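Local coordinates for protein MgGH51 (Meripilus giganteus, PDB 6ZPV) that acts as a GH51 alpha-L-arabinofuranosidase (EC 3.2.1.55), hydrolysing terminal, non-reducing alpha-L-arabinofuranosyl residues from arabinose-containing glycans, at residues A[244-249]-A[253-258]; A[43-48]-A[262-267]; A[269-274]-A[316-321]. All blocks are in the same frame, centred on the assembly; numbering follows the deposited sequence.

Contact 1 (A[244-249]-A[253-258]); sequences WNATVG and DRPGRV. With NAG (2-acetamido-2-deoxy-beta-D-glucopyranose), chain D.
Arg254 reaches Thr247 and Gly249 because its CG lies opposite the carbonyl carbon (chi1 -59°) and the chain then runs straight on, with chi2 -174° and chi3 -169°, laying the guanidinium alongside the 247-249 backbone. There it takes one carbonyl side-on: NH2 binds Gly249 O at 2.9 Å and NE binds the same oxygen at 3.1 Å. The acceptor sits close to the guanidinium plane; NH2 approaches in the carbonyl plane, NE from above it and not on a lone pair. Thr247 O lies over the centre of one guanidinium face, 3.1 Å from Arg254 CZ, an electrostatic approach rather than a hydrogen bond. Nearer the backbone of Arg254, its CB passes Ala246 O at 3.4 Å, and Ala246 CB meets Pro255 CD at 4.1 Å. A water donates to Ala246 O and accepts from Gly256 N, joining the segments; a second lies within bonding distance of Val248 O and Asp253 O. The contact closes a tight loop between strands 224-227 and 257-258 of the arabinofuranosidase domain, beside Asn245 and its N-linked NAG. Gly249 O would probably lose both of these donors, and Glu273 its salt-bridge partner, with an alanine at Arg254. Together, the paired bonds to Gly249 O, another to Asp267 O and the Glu273 carboxylate probably fix the guanidinium's rotation and balance its charge.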
loop_
_atom_site.group_PDB
_atom_site.type_symbol
_atom_site.label_atom_id
_atom_site.label_comp_id
_atom_site.label_asym_id
_atom_site.label_seq_id
_atom_site.Cartn_x
_atom_site.Cartn_y
_atom_site.Cartn_z
ATOM N N TRP A 244 9.208 -8.609 -11.743
ATOM C CA TRP A 244 8.373 -7.592 -12.402
ATOM C C TRP A 244 7.584 -8.152 -13.585
ATOM O O TRP A 244 6.401 -7.788 -13.779
ATOM C CB TRP A 244 9.281 -6.424 -12.928
ATOM C CG TRP A 244 10.044 -6.690 -14.178
ATOM C CD1 TRP A 244 11.244 -7.335 -14.296
ATOM C CD2 TRP A 244 9.600 -6.403 -15.519
ATOM N NE1 TRP A 244 11.561 -7.507 -15.630
ATOM C CE2 TRP A 244 10.570 -6.956 -16.387
ATOM C CE3 TRP A 244 8.440 -5.831 -16.070
ATOM C CZ2 TRP A 244 10.406 -6.909 -17.782
ATOM C CZ3 TRP A 244 8.296 -5.821 -17.430
ATOM C CH2 TRP A 244 9.266 -6.354 -18.297
ATOM N N ASN A 245 8.214 -8.996 -14.376
ATOM C CA ASN A 245 7.649 -9.409 -15.656
ATOM C C ASN A 245 6.470 -10.360 -15.472
ATOM O O ASN A 245 5.603 -10.429 -16.329
ATOM C CB ASN A 245 8.737 -10.024 -16.572
ATOM C CG ASN A 245 9.591 -11.046 -15.832
ATOM O OD1 ASN A 245 10.250 -10.722 -14.818
ATOM N ND2 ASN A 245 9.570 -12.295 -16.342
ATOM N N ALA A 246 6.411 -11.049 -14.334
ATOM C CA ALA A 246 5.300 -11.909 -13.965
ATOM C C ALA A 246 4.079 -11.105 -13.536
ATOM O O ALA A 246 3.018 -11.672 -13.323
ATOM C CB ALA A 246 5.734 -12.883 -12.905
ATOM N N THR A 247 4.221 -9.788 -13.428
ATOM C CA THR A 247 3.179 -8.865 -12.991
ATOM C C THR A 247 2.610 -7.970 -14.087
ATOM O O THR A 247 1.795 -7.108 -13.785
ATOM C CB THR A 247 3.590 -8.022 -11.772
ATOM O OG1 THR A 247 4.318 -6.848 -12.194
ATOM C CG2 THR A 247 4.385 -8.805 -10.753
ATOM N N VAL A 248 3.085 -8.150 -15.310
ATOM C CA VAL A 248 2.756 -7.288 -16.460
ATOM C C VAL A 248 2.060 -8.144 -17.548
ATOM O O VAL A 248 2.373 -9.331 -17.681
ATOM C CB VAL A 248 4.053 -6.562 -16.902
ATOM C CG1 VAL A 248 3.897 -5.904 -18.246
ATOM C CG2 VAL A 248 4.397 -5.501 -15.870
ATOM N N GLY A 249 1.193 -7.504 -18.288
ATOM C CA GLY A 249 0.501 -8.170 -19.398
ATOM C C GLY A 249 -0.831 -8.745 -18.993
ATOM O O GLY A 249 -1.389 -8.411 -17.937
ATOM N N ASP A 253 -1.488 -14.452 -18.125
ATOM C CA ASP A 253 -0.048 -14.735 -18.113
ATOM C C ASP A 253 0.598 -14.408 -16.761
ATOM O O ASP A 253 1.837 -14.387 -16.705
ATOM C CB ASP A 253 0.608 -13.987 -19.281
ATOM C CG ASP A 253 0.080 -14.500 -20.611
ATOM O OD1 ASP A 253 -0.004 -15.715 -20.784
ATOM O OD2 ASP A 253 -0.302 -13.661 -21.460
ATOM N N ARG A 254 -0.160 -14.095 -15.727
ATOM C CA ARG A 254 0.416 -13.731 -14.414
ATOM C C ARG A 254 0.255 -14.936 -13.470
ATOM O O ARG A 254 -0.858 -15.224 -13.021
ATOM C CB ARG A 254 -0.221 -12.490 -13.847
ATOM C CG ARG A 254 -0.089 -11.253 -14.752
ATOM C CD ARG A 254 -0.610 -10.016 -14.069
ATOM N NE ARG A 254 -0.747 -8.886 -14.990
ATOM C CZ ARG A 254 -1.116 -7.653 -14.619
ATOM N NH1 ARG A 254 -1.238 -7.360 -13.313
ATOM N NH2 ARG A 254 -1.373 -6.718 -15.524
ATOM N N PRO A 255 1.346 -15.676 -13.162
ATOM C CA PRO A 255 1.192 -16.890 -12.372
ATOM C C PRO A 255 0.879 -16.671 -10.919
ATOM O O PRO A 255 0.419 -17.618 -10.228
ATOM C CB PRO A 255 2.547 -17.603 -12.562
ATOM C CG PRO A 255 3.523 -16.442 -12.806
ATOM C CD PRO A 255 2.711 -15.528 -13.675
ATOM N N GLY A 256 1.125 -15.472 -10.393
ATOM C CA GLY A 256 1.030 -15.234 -8.972
ATOM C C GLY A 256 2.210 -15.789 -8.220
ATOM O O GLY A 256 3.023 -16.528 -8.809
ATOM N N ARG A 257 2.294 -15.515 -6.906
ATOM C CA ARG A 257 3.394 -16.013 -6.096
ATOM C C ARG A 257 2.918 -16.039 -4.661
ATOM O O ARG A 257 2.095 -15.212 -4.230
ATOM C CB ARG A 257 4.668 -15.153 -6.238
ATOM C CG ARG A 257 4.491 -13.656 -6.002
ATOM C CD ARG A 257 5.814 -12.923 -6.058
ATOM N NE ARG A 257 6.642 -13.134 -4.873
ATOM C CZ ARG A 257 6.705 -12.334 -3.834
ATOM N NH1 ARG A 257 5.924 -11.268 -3.695
ATOM N NH2 ARG A 257 7.575 -12.614 -2.874
ATOM N N VAL A 258 3.508 -16.938 -3.894
ATOM C CA VAL A 258 3.369 -16.920 -2.441
ATOM C C VAL A 258 4.203 -15.779 -1.903
ATOM O O VAL A 258 5.405 -15.757 -2.126
ATOM C CB VAL A 258 3.755 -18.263 -1.829
ATOM C CG1 VAL A 258 3.658 -18.185 -0.306
ATOM C CG2 VAL A 258 2.867 -19.403 -2.393
HETATM C C1 NAG D . 10.439 -13.276 -15.738
HETATM C C2 NAG D . 9.971 -14.675 -16.097
HETATM C C3 NAG D . 11.030 -15.686 -15.640
HETATM C C4 NAG D . 12.402 -15.334 -16.220
HETATM C C5 NAG D . 12.755 -13.882 -15.835
HETATM C C6 NAG D . 14.099 -13.414 -16.473
HETATM C C7 NAG D . 7.608 -15.249 -16.304
HETATM C C8 NAG D . 6.339 -15.584 -15.604
HETATM N N2 NAG D . 8.674 -15.010 -15.527
HETATM O O3 NAG D . 10.658 -17.036 -16.048
HETATM O O4 NAG D . 13.367 -16.210 -15.613
HETATM O O5 NAG D . 11.743 -13.039 -16.362
HETATM O O6 NAG D . 14.466 -12.063 -16.043
HETATM O O7 NAG D . 7.689 -15.281 -17.482
HETATM O O HOH W 1 2.806 -13.381 -11.128
HETATM O O HOH W 2 3.314 -12.051 -17.516
#

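Contact 2 (A[43-48]-A[262-267]); sequences FQQVTP and GYVNTD
A type II beta turn, Phe43 to Val46, meets the short strand 264-265, half of the two-stranded antiparallel hairpin with 257-258, and the residue just past it. Gln44 bonds Thr266 beyond the strand, while Gln45 touches Val264 through CB, the end of its side chain leading away. The evidence for a side-chain rather than backbone junction is the spacing: Gln44 and Thr266 have CA atoms 6.9 Å apart, and the one hydrogen bond across runs from a side chain. Gln44 NE2 gives it to Thr266 O at 3.0 Å, with an N-H...O angle of 152° and the donor tilted 23° from the carbonyl plane. The chain of Gln44, extended beyond CG (chi2 160°), carries the amide to Thr266, whose side chain it crosses at a slant; OE1 comes to rest 3.4 Å from Thr266 CG2. Val264 CG1 makes a methyl-to-carbonyl van der Waals contact with Gln44 O at 3.4 Å. The apolar pairs are Gln44 CB with Val264 CG1 at 4.1 Å and Gln45 CB with Val264 CG2 at 3.9 Å. The hydroxyl of Thr266 turns elsewhere, to Asp30 OD1 and Gly268 N. Gln44 NE2 thus bonds Thr266 O and, weakly, Arg254 O, joining the turn to residues that flank the hairpin.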
loop_
_atom_site.group_PDB
_atom_site.type_symbol
_atom_site.label_atom_id
_atom_site.label_comp_id
_atom_site.label_asym_id
_atom_site.label_seq_id
_atom_site.Cartn_x
_atom_site.Cartn_y
_atom_site.Cartn_z
ATOM N N PHE A 43 -7.177 -19.718 -8.544
ATOM C CA PHE A 43 -6.583 -20.927 -7.957
ATOM C C PHE A 43 -5.057 -20.861 -8.096
ATOM O O PHE A 43 -4.388 -21.896 -8.250
ATOM C CB PHE A 43 -7.182 -22.192 -8.585
ATOM C CG PHE A 43 -8.701 -22.117 -8.566
ATOM C CD1 PHE A 43 -9.424 -22.282 -7.414
ATOM C CD2 PHE A 43 -9.385 -21.718 -9.700
ATOM C CE1 PHE A 43 -10.792 -22.037 -7.385
ATOM C CE2 PHE A 43 -10.733 -21.471 -9.668
ATOM C CZ PHE A 43 -11.429 -21.619 -8.531
ATOM N N GLN A 44 -4.481 -19.668 -7.973
ATOM C CA GLN A 44 -3.040 -19.575 -8.165
ATOM C C GLN A 44 -2.298 -20.103 -6.931
ATOM O O GLN A 44 -2.637 -19.811 -5.776
ATOM C CB GLN A 44 -2.629 -18.105 -8.327
ATOM C CG GLN A 44 -3.006 -17.559 -9.702
ATOM C CD GLN A 44 -3.053 -16.029 -9.706
ATOM O OE1 GLN A 44 -3.929 -15.435 -9.041
ATOM N NE2 GLN A 44 -2.117 -15.359 -10.404
ATOM N N GLN A 45 -1.271 -20.900 -7.223
ATOM C CA GLN A 45 -0.304 -21.347 -6.189
ATOM C C GLN A 45 -0.963 -22.141 -5.081
ATOM O O GLN A 45 -0.489 -22.080 -3.930
ATOM C CB GLN A 45 0.509 -20.162 -5.641
ATOM C CG GLN A 45 1.243 -19.359 -6.714
ATOM C CD GLN A 45 2.285 -20.105 -7.493
ATOM O OE1 GLN A 45 2.735 -21.193 -7.102
ATOM N NE2 GLN A 45 2.694 -19.539 -8.596
ATOM N N VAL A 46 -2.005 -22.892 -5.419
ATOM C CA VAL A 46 -2.593 -23.840 -4.459
ATOM C C VAL A 46 -2.411 -25.262 -4.985
ATOM O O VAL A 46 -2.135 -25.474 -6.166
ATOM C CB VAL A 46 -4.096 -23.563 -4.203
ATOM C CG1 VAL A 46 -4.262 -22.160 -3.633
ATOM C CG2 VAL A 46 -4.934 -23.737 -5.463
ATOM N N THR A 47 -2.562 -26.239 -4.086
ATOM C CA THR A 47 -2.359 -27.666 -4.402
ATOM C C THR A 47 -3.695 -28.273 -4.795
ATOM O O THR A 47 -4.681 -28.265 -4.026
ATOM C CB THR A 47 -1.765 -28.381 -3.192
ATOM O OG1 THR A 47 -0.547 -27.761 -2.839
ATOM C CG2 THR A 47 -1.579 -29.853 -3.473
ATOM N N PRO A 48 -3.813 -28.846 -6.017
ATOM C CA PRO A 48 -5.066 -29.491 -6.425
ATOM C C PRO A 48 -5.570 -30.522 -5.439
ATOM O O PRO A 48 -4.790 -31.177 -4.758
ATOM C CB PRO A 48 -4.681 -30.101 -7.768
ATOM C CG PRO A 48 -3.548 -29.295 -8.289
ATOM C CD PRO A 48 -2.793 -28.851 -7.086
ATOM N N GLY A 262 1.890 -14.975 4.416
ATOM C CA GLY A 262 1.026 -16.136 4.611
ATOM C C GLY A 262 0.008 -16.385 3.537
ATOM O O GLY A 262 -0.724 -17.354 3.624
ATOM N N TYR A 263 -0.059 -15.547 2.501
ATOM C CA TYR A 263 -1.082 -15.691 1.451
ATOM C C TYR A 263 -0.510 -15.543 0.051
ATOM O O TYR A 263 0.525 -14.909 -0.205
ATOM C CB TYR A 263 -2.275 -14.748 1.706
ATOM C CG TYR A 263 -1.954 -13.281 1.788
ATOM C CD1 TYR A 263 -1.955 -12.473 0.656
ATOM C CD2 TYR A 263 -1.686 -12.673 2.989
ATOM C CE1 TYR A 263 -1.696 -11.106 0.725
ATOM C CE2 TYR A 263 -1.391 -11.330 3.097
ATOM C CZ TYR A 263 -1.385 -10.547 1.966
ATOM O OH TYR A 263 -1.139 -9.202 2.121
ATOM N N VAL A 264 -1.252 -16.122 -0.877
ATOM C CA VAL A 264 -0.963 -15.974 -2.309
ATOM C C VAL A 264 -1.241 -14.553 -2.775
ATOM O O VAL A 264 -2.306 -14.004 -2.486
ATOM C CB VAL A 264 -1.767 -16.991 -3.135
ATOM C CG1 VAL A 264 -1.583 -16.788 -4.605
ATOM C CG2 VAL A 264 -1.393 -18.405 -2.729
ATOM N N ASN A 265 -0.296 -14.003 -3.535
ATOM C CA ASN A 265 -0.518 -12.787 -4.304
ATOM C C ASN A 265 -0.876 -13.172 -5.732
ATOM O O ASN A 265 -0.192 -13.939 -6.374
ATOM C CB ASN A 265 0.738 -11.924 -4.321
ATOM C CG ASN A 265 1.169 -11.264 -3.050
ATOM O OD1 ASN A 265 1.914 -10.259 -3.130
ATOM N ND2 ASN A 265 0.792 -11.763 -1.877
ATOM N N THR A 266 -1.956 -12.551 -6.242
ATOM C CA THR A 266 -2.350 -12.768 -7.638
ATOM C C THR A 266 -1.373 -12.104 -8.618
ATOM O O THR A 266 -1.339 -12.524 -9.789
ATOM C CB THR A 266 -3.737 -12.223 -7.916
ATOM O OG1 THR A 266 -3.756 -10.776 -7.847
ATOM C CG2 THR A 266 -4.824 -12.825 -7.050
ATOM N N ASP A 267 -0.688 -11.054 -8.165
ATOM C CA ASP A 267 0.081 -10.139 -9.031
ATOM C C ASP A 267 -0.831 -9.401 -10.004
ATOM O O ASP A 267 -0.316 -8.798 -10.972
ATOM C CB ASP A 267 1.296 -10.819 -9.648
ATOM C CG ASP A 267 2.471 -10.981 -8.678
ATOM O OD1 ASP A 267 2.522 -10.183 -7.700
ATOM O OD2 ASP A 267 3.326 -11.846 -8.952
#

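Contact 3 (A[269-274]-A[316-321]); sequences LGLLEY and INFVIG
Phe318 projects toward the first turn of helix 271-281, and its ring is the bump around which the contact is shaped. Its CG lies anti to the backbone N (chi1 -178°), which extends the ring away from helix 306-320 so that the CD2-CE2-CZ side reaches Leu271 and Leu272. These two neighbours form the receiving hollow. Leu271 contributes CD2, 3.6 Å from Phe318 CD2, with its branch point CG close behind at 3.9 Å from the same ring atom. Leu272 closes the other part of the hollow: its CD1 stands 4.1 Å from Phe318 CE2, and its CB is 4.2 Å from Phe318 CZ. Both leucine methyls meet the ring obliquely. The side chains are differently directed, however: Leu271 and Phe318 slide past one another in opposite senses, whereas Leu272 crosses Phe318 at about a right angle. Leu271 CD2 is itself a second bump, lying against both Phe318 and Val319, whose CG2 it touches at 4.3 Å.

No polar group bridges the segments, and the closest CA pair, Leu272 and Val319, is 8.3 Å apart, so the two segments meet through side chains. Within 269-274, Gly270, at the N-cap position, donates its N-H to Glu273 OE1 at 2.8 Å, while Glu273 OE2 pairs with Arg254. Beyond the pair, Leu271 and Val319 both rest on Met287 of strand 284-289, and the other surroundings of Phe318 include Trp244 and helix 327-334. Apolar side chains of two neighbouring helices meeting over a strand of the parallel sheet are characteristic of the helical layer of a (beta/alpha)8 barrel, the catalytic fold of GH51 enzymes.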
loop_
_atom_site.group_PDB
_atom_site.type_symbol
_atom_site.label_atom_id
_atom_site.label_comp_id
_atom_site.label_asym_id
_atom_site.label_seq_id
_atom_site.Cartn_x
_atom_site.Cartn_y
_atom_site.Cartn_z
ATOM N N LEU A 269 -2.231 -6.715 -9.015
ATOM C CA LEU A 269 -1.646 -5.414 -8.699
ATOM C C LEU A 269 -0.186 -5.509 -9.134
ATOM O O LEU A 269 0.658 -5.992 -8.363
ATOM C CB LEU A 269 -1.780 -5.090 -7.232
ATOM C CG LEU A 269 -1.144 -3.773 -6.782
ATOM C CD1 LEU A 269 -1.709 -2.612 -7.525
ATOM C CD2 LEU A 269 -1.312 -3.607 -5.273
ATOM N N GLY A 270 0.077 -5.157 -10.379
ATOM C CA GLY A 270 1.387 -5.311 -10.976
ATOM C C GLY A 270 2.031 -4.002 -11.364
ATOM O O GLY A 270 1.514 -2.909 -11.070
ATOM N N LEU A 271 3.215 -4.086 -11.978
ATOM C CA LEU A 271 4.036 -2.876 -12.161
ATOM C C LEU A 271 3.255 -1.789 -12.898
ATOM O O LEU A 271 3.386 -0.607 -12.511
ATOM C CB LEU A 271 5.353 -3.253 -12.841
ATOM C CG LEU A 271 6.362 -2.127 -13.042
ATOM C CD1 LEU A 271 6.647 -1.344 -11.757
ATOM C CD2 LEU A 271 7.666 -2.666 -13.577
ATOM N N LEU A 272 2.524 -2.106 -13.986
ATOM C CA LEU A 272 1.850 -1.015 -14.698
ATOM C C LEU A 272 0.719 -0.436 -13.857
ATOM O O LEU A 272 0.448 0.781 -13.978
ATOM C CB LEU A 272 1.358 -1.464 -16.063
ATOM C CG LEU A 272 0.897 -0.372 -16.995
ATOM C CD1 LEU A 272 1.985 0.659 -17.300
ATOM C CD2 LEU A 272 0.401 -0.961 -18.302
ATOM N N GLU A 273 0.002 -1.235 -13.083
ATOM C CA GLU A 273 -1.071 -0.696 -12.225
ATOM C C GLU A 273 -0.495 0.253 -11.178
ATOM O O GLU A 273 -1.070 1.325 -10.907
ATOM C CB GLU A 273 -1.886 -1.804 -11.598
ATOM C CG GLU A 273 -2.695 -2.662 -12.588
ATOM C CD GLU A 273 -1.943 -3.711 -13.366
ATOM O OE1 GLU A 273 -0.860 -4.115 -12.857
ATOM O OE2 GLU A 273 -2.423 -4.158 -14.413
ATOM N N TYR A 274 0.649 -0.106 -10.591
ATOM C CA TYR A 274 1.340 0.815 -9.666
ATOM C C TYR A 274 1.655 2.141 -10.380
ATOM O O TYR A 274 1.336 3.212 -9.861
ATOM C CB TYR A 274 2.626 0.152 -9.114
ATOM C CG TYR A 274 2.483 -0.894 -8.057
ATOM C CD1 TYR A 274 2.060 -0.544 -6.782
ATOM C CD2 TYR A 274 2.863 -2.217 -8.263
ATOM C CE1 TYR A 274 2.036 -1.459 -5.731
ATOM C CE2 TYR A 274 2.810 -3.145 -7.239
ATOM C CZ TYR A 274 2.392 -2.772 -5.973
ATOM O OH TYR A 274 2.397 -3.637 -4.899
ATOM N N ILE A 316 13.549 -1.592 -14.746
ATOM C CA ILE A 316 13.695 -0.135 -14.877
ATOM C C ILE A 316 13.380 0.317 -16.310
ATOM O O ILE A 316 12.672 1.329 -16.513
ATOM C CB ILE A 316 15.069 0.324 -14.387
ATOM C CG1 ILE A 316 15.232 0.053 -12.891
ATOM C CG2 ILE A 316 15.293 1.797 -14.740
ATOM C CD1 ILE A 316 16.651 0.135 -12.367
ATOM N N ASN A 317 13.832 -0.440 -17.308
ATOM C CA ASN A 317 13.494 -0.083 -18.700
ATOM C C ASN A 317 11.994 -0.115 -18.935
ATOM O O ASN A 317 11.476 0.697 -19.700
ATOM C CB ASN A 317 14.229 -0.997 -19.696
ATOM C CG ASN A 317 15.656 -0.547 -19.966
ATOM O OD1 ASN A 317 15.928 0.650 -19.816
ATOM N ND2 ASN A 317 16.488 -1.517 -20.375
ATOM N N PHE A 318 11.257 -1.027 -18.322
ATOM C CA PHE A 318 9.802 -1.022 -18.446
ATOM C C PHE A 318 9.282 0.359 -18.014
ATOM O O PHE A 318 8.333 0.890 -18.636
ATOM C CB PHE A 318 9.151 -2.134 -17.623
ATOM C CG PHE A 318 7.652 -2.163 -17.788
ATOM C CD1 PHE A 318 7.078 -2.777 -18.881
ATOM C CD2 PHE A 318 6.803 -1.521 -16.879
ATOM C CE1 PHE A 318 5.718 -2.826 -19.064
ATOM C CE2 PHE A 318 5.419 -1.581 -17.051
ATOM C CZ PHE A 318 4.887 -2.229 -18.149
ATOM N N VAL A 319 9.788 0.910 -16.926
ATOM C CA VAL A 319 9.312 2.183 -16.345
ATOM C C VAL A 319 9.673 3.352 -17.249
ATOM O O VAL A 319 8.807 4.216 -17.525
ATOM C CB VAL A 319 9.828 2.367 -14.913
ATOM C CG1 VAL A 319 9.226 3.631 -14.336
ATOM C CG2 VAL A 319 9.530 1.172 -14.023
ATOM N N ILE A 320 10.960 3.450 -17.662
ATOM C CA ILE A 320 11.513 4.708 -18.235
ATOM C C ILE A 320 12.122 4.570 -19.625
ATOM O O ILE A 320 12.479 5.598 -20.210
ATOM C CB ILE A 320 12.553 5.347 -17.311
ATOM C CG1 ILE A 320 13.857 4.535 -17.212
ATOM C CG2 ILE A 320 11.968 5.654 -15.964
ATOM C CD1 ILE A 320 14.916 5.247 -16.431
ATOM N N GLY A 321 12.327 3.355 -20.116
ATOM C CA GLY A 321 13.161 3.244 -21.332
ATOM C C GLY A 321 12.448 3.751 -22.562
ATOM O O GLY A 321 11.219 3.752 -22.631
#

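Overall arrangement
From the N terminus, the chain first passes 43-48, which is separated from 262-267 by 213 residues that include the two five-stranded antiparallel sheets, helix 211-219 and strand 224-227; contact 2 closes this long loop. Contact 1 is a short loop, 244-249 back to 253-258, lying wholly within that span. Contact 3 follows in series, its loop running from 269-274 through strand 284-289 to 316-321. Contacts 1 and 2 share the hairpin of strands 257-258 and 264-265, and Arg254 is common ground for all three contacts. Contact 1 also joins contact 3 through Thr247 OG1 with Leu271 N. Together they connect the early 43-48 loop, the hairpin and the barrel helices.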